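Local coordinates for protein ATP phosphoribosyltransferase (Methanobacterium thermoautotrophicum, PDB 2VD3) that catalyses the condensation of ATP with 5-phosphoribose 1-diphosphate, probably the rate-controlling first step of histidine biosynthesis, with magnesium as cofactor, at residues Glu87-Leu98 with Val175-Leu186. Numbering follows the deposited sequence. Where two conformers were deposited one is given.
With MG (magnesium ion), chain M.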
# COMPACT_ATOMS: atom_id res chain seq x y z
N GLU A 87 -24.70 -10.42 23.03
CA GLU A 87 -24.02 -11.71 22.90
C GLU A 87 -22.52 -11.54 22.96
O GLU A 87 -21.99 -10.53 22.49
CB GLU A 87 -24.33 -12.37 21.54
CG GLU A 87 -25.78 -12.69 21.26
CD GLU A 87 -26.37 -13.69 22.22
OE1 GLU A 87 -27.57 -13.56 22.53
OE2 GLU A 87 -25.66 -14.60 22.67
N ASP A 88 -21.84 -12.52 23.53
CA ASP A 88 -20.40 -12.61 23.34
C ASP A 88 -20.18 -13.38 22.05
O ASP A 88 -20.85 -14.39 21.80
CB ASP A 88 -19.72 -13.30 24.51
CG ASP A 88 -18.23 -13.46 24.29
OD1 ASP A 88 -17.85 -14.34 23.49
OD2 ASP A 88 -17.43 -12.71 24.90
N LEU A 89 -19.25 -12.91 21.22
CA LEU A 89 -19.07 -13.47 19.88
C LEU A 89 -17.92 -14.47 19.73
O LEU A 89 -17.68 -15.00 18.64
CB LEU A 89 -18.98 -12.36 18.83
CG LEU A 89 -20.23 -11.47 18.79
CD1 LEU A 89 -20.03 -10.28 17.87
CD2 LEU A 89 -21.47 -12.27 18.40
N LYS A 90 -17.22 -14.73 20.84
CA LYS A 90 -16.25 -15.82 20.96
C LYS A 90 -15.03 -15.73 20.06
O LYS A 90 -14.35 -16.73 19.84
CB LYS A 90 -16.94 -17.19 20.84
CG LYS A 90 -17.53 -17.68 22.15
CD LYS A 90 -18.54 -18.81 21.96
CE LYS A 90 -17.87 -20.15 21.69
NZ LYS A 90 -18.82 -21.10 21.02
N TYR A 91 -14.73 -14.54 19.57
CA TYR A 91 -13.50 -14.30 18.83
C TYR A 91 -12.87 -12.99 19.29
O TYR A 91 -13.48 -12.23 20.05
CB TYR A 91 -13.77 -14.32 17.31
CG TYR A 91 -14.39 -13.05 16.74
CD1 TYR A 91 -15.76 -12.82 16.81
CD2 TYR A 91 -13.59 -12.08 16.13
CE1 TYR A 91 -16.33 -11.65 16.27
CE2 TYR A 91 -14.13 -10.92 15.60
CZ TYR A 91 -15.50 -10.71 15.67
OH TYR A 91 -16.02 -9.55 15.13
N GLY A 92 -11.64 -12.75 18.84
CA GLY A 92 -10.95 -11.50 19.16
C GLY A 92 -10.69 -11.35 20.64
O GLY A 92 -10.80 -10.27 21.19
N ARG A 93 -10.34 -12.45 21.28
CA ARG A 93 -10.04 -12.44 22.70
C ARG A 93 -8.61 -11.99 22.98
O ARG A 93 -7.68 -12.33 22.24
CB ARG A 93 -10.37 -13.79 23.33
CG ARG A 93 -11.83 -14.14 23.07
CD ARG A 93 -12.33 -15.29 23.89
NE ARG A 93 -13.79 -15.27 23.90
CZ ARG A 93 -14.55 -16.22 24.42
NH1 ARG A 93 -14.01 -17.29 24.98
NH2 ARG A 93 -15.87 -16.10 24.38
N ALA A 94 -8.47 -11.18 24.02
CA ALA A 94 -7.21 -10.52 24.33
C ALA A 94 -7.28 -10.01 25.74
O ALA A 94 -8.35 -9.68 26.24
CB ALA A 94 -6.96 -9.37 23.36
N SER A 95 -6.12 -9.98 26.39
CA SER A 95 -6.01 -9.50 27.75
C SER A 95 -5.31 -8.16 27.78
O SER A 95 -4.23 -8.00 27.21
CB SER A 95 -5.22 -10.50 28.61
OG SER A 95 -5.89 -11.75 28.70
N LEU A 96 -5.92 -7.18 28.44
CA LEU A 96 -5.19 -5.96 28.76
C LEU A 96 -4.43 -6.21 30.04
O LEU A 96 -5.03 -6.26 31.11
CB LEU A 96 -6.12 -4.75 28.91
CG LEU A 96 -5.35 -3.44 29.14
CD1 LEU A 96 -4.62 -3.00 27.87
CD2 LEU A 96 -6.26 -2.36 29.66
N VAL A 97 -3.12 -6.40 29.93
CA VAL A 97 -2.28 -6.72 31.09
C VAL A 97 -1.46 -5.52 31.54
O VAL A 97 -1.22 -4.59 30.76
CB VAL A 97 -1.33 -7.93 30.83
CG1 VAL A 97 -2.12 -9.20 30.59
CG2 VAL A 97 -0.33 -7.66 29.70
N LEU A 98 -1.05 -5.54 32.81
CA LEU A 98 -0.07 -4.59 33.32
C LEU A 98 1.27 -5.28 33.32
O LEU A 98 1.41 -6.37 33.88
CB LEU A 98 -0.44 -4.13 34.73
CG LEU A 98 0.34 -2.97 35.36
CD1 LEU A 98 0.10 -1.65 34.63
CD2 LEU A 98 -0.02 -2.83 36.82
N VAL A 175 4.39 -9.87 32.69
CA VAL A 175 3.02 -9.56 33.13
C VAL A 175 2.97 -9.57 34.65
O VAL A 175 3.27 -10.59 35.27
CB VAL A 175 1.98 -10.58 32.59
CG1 VAL A 175 0.59 -10.30 33.13
CG2 VAL A 175 1.96 -10.59 31.07
N ILE A 176 2.60 -8.44 35.25
CA ILE A 176 2.48 -8.40 36.72
C ILE A 176 1.03 -8.33 37.20
O ILE A 176 0.76 -8.42 38.39
CB ILE A 176 3.42 -7.32 37.38
CG1 ILE A 176 3.12 -5.90 36.90
CG2 ILE A 176 4.88 -7.67 37.14
CD1 ILE A 176 2.39 -5.06 37.90
N ASP A 177 0.10 -8.20 36.24
CA ASP A 177 -1.34 -8.34 36.50
C ASP A 177 -2.15 -8.32 35.21
O ASP A 177 -1.69 -7.82 34.18
CB ASP A 177 -1.85 -7.26 37.45
CG ASP A 177 -3.07 -7.71 38.24
OD1 ASP A 177 -3.63 -8.79 37.94
OD2 ASP A 177 -3.47 -6.98 39.17
N THR A 178 -3.36 -8.89 35.28
CA THR A 178 -4.33 -8.76 34.21
C THR A 178 -5.38 -7.74 34.63
O THR A 178 -6.00 -7.87 35.68
CB THR A 178 -5.00 -10.12 33.86
OG1 THR A 178 -3.99 -11.05 33.44
CG2 THR A 178 -6.00 -9.96 32.72
N ILE A 179 -5.54 -6.70 33.82
CA ILE A 179 -6.49 -5.62 34.12
C ILE A 179 -7.90 -5.94 33.64
O ILE A 179 -8.86 -5.67 34.33
CB ILE A 179 -6.02 -4.27 33.51
CG1 ILE A 179 -4.55 -4.02 33.87
CG2 ILE A 179 -6.90 -3.13 33.98
CD1 ILE A 179 -3.91 -2.88 33.11
N LEU A 180 -8.01 -6.54 32.46
CA LEU A 180 -9.30 -6.75 31.81
C LEU A 180 -9.21 -7.89 30.81
O LEU A 180 -8.24 -7.98 30.05
CB LEU A 180 -9.77 -5.47 31.10
CG LEU A 180 -11.11 -5.47 30.37
CD1 LEU A 180 -12.18 -4.68 31.13
CD2 LEU A 180 -10.94 -4.90 28.98
N GLU A 181 -10.22 -8.74 30.81
CA GLU A 181 -10.39 -9.75 29.77
C GLU A 181 -11.33 -9.18 28.73
O GLU A 181 -12.42 -8.69 29.05
CB GLU A 181 -10.94 -11.06 30.34
CG GLU A 181 -10.18 -11.63 31.52
CD GLU A 181 -8.77 -12.07 31.19
OE1 GLU A 181 -8.38 -12.03 30.00
OE2 GLU A 181 -8.04 -12.46 32.13
N SER A 182 -10.90 -9.22 27.48
CA SER A 182 -11.69 -8.66 26.41
C SER A 182 -12.09 -9.71 25.38
O SER A 182 -11.36 -10.66 25.09
CB SER A 182 -10.94 -7.53 25.72
OG SER A 182 -11.76 -6.93 24.75
N SER A 183 -13.28 -9.50 24.83
CA SER A 183 -13.79 -10.36 23.80
C SER A 183 -14.70 -9.49 22.95
O SER A 183 -15.13 -8.41 23.40
CB SER A 183 -14.55 -11.52 24.43
OG SER A 183 -15.15 -12.34 23.45
N VAL A 184 -14.98 -9.94 21.73
CA VAL A 184 -15.87 -9.21 20.83
C VAL A 184 -17.34 -9.44 21.20
O VAL A 184 -17.78 -10.56 21.46
CB VAL A 184 -15.60 -9.57 19.35
CG1 VAL A 184 -16.62 -8.87 18.46
CG2 VAL A 184 -14.20 -9.15 18.95
N LYS A 185 -18.10 -8.35 21.21
CA LYS A 185 -19.48 -8.41 21.65
C LYS A 185 -20.41 -7.93 20.56
O LYS A 185 -20.01 -7.15 19.71
CB LYS A 185 -19.65 -7.55 22.90
CG LYS A 185 -18.68 -7.86 24.01
CD LYS A 185 -19.02 -9.17 24.69
CE LYS A 185 -18.05 -9.48 25.82
NZ LYS A 185 -18.50 -10.65 26.64
N LEU A 186 -21.65 -8.42 20.58
CA LEU A 186 -22.75 -7.80 19.83
C LEU A 186 -23.49 -6.90 20.81
O LEU A 186 -23.91 -7.36 21.88
CB LEU A 186 -23.71 -8.85 19.26
CG LEU A 186 -24.98 -8.30 18.58
CD1 LEU A 186 -24.68 -7.72 17.20
CD2 LEU A 186 -26.10 -9.35 18.48
MG MG M . -5.60 -8.97 39.34
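D88 spends both carboxylate oxygens on four donors, K185 and S183 across the contact and R93 and K90 of its own segment. D88 OD2 takes K185 NZ on its anti lone pair (2.9 Å, a salt bridge) and S183 OG on its syn side at 2.7 Å. D88 OD1 receives R93 NH2 (2.8 Å, also a salt bridge) and K90 N from opposite faces of its plane, the latter closing an Asx turn. With CG anti to the backbone N (chi1 177°), the carboxylate of D88 is turned toward S183 and K185; S183 OG accepts in turn from R93 NE at 3.3 Å. With an alanine here, K185 and R93 would probably lose their common counter-charge and K90 N its Asx-turn acceptor.

Beyond this network, Y91 presents a ring face to V184, whose CG2 sits 3.9 Å from the ring centroid in a CH-pi contact 17° off the normal. G92 has a positive phi, and a CB on it would run into V184 CG2.

Antiparallel pairing resumes at A94 with S182. Two classic bulges follow: L96 O accepts from both I179 N and L180 N, and L98 O from I176 N and D177 N. I176 CG1 lies between backbone N and carbonyl carbon (chi1 60°), which helps bring I176 CD1 to 3.5 Å from L98 CD2. D177 OD1 binds magnesium at 2.4 Å, while D177 OD2 is hydrogen-bonded to Y129 OH.

Strand 173-188 thus pairs successively with 94-101 and 84-88, consistent with the two-strand hinge of a periplasmic-binding-protein-like fold; strand 157-162 flanks 94-101, I70 of strand 68-72 touches L89, Y91 and V184, and helix 123-132 packs on L96, L98 and I179.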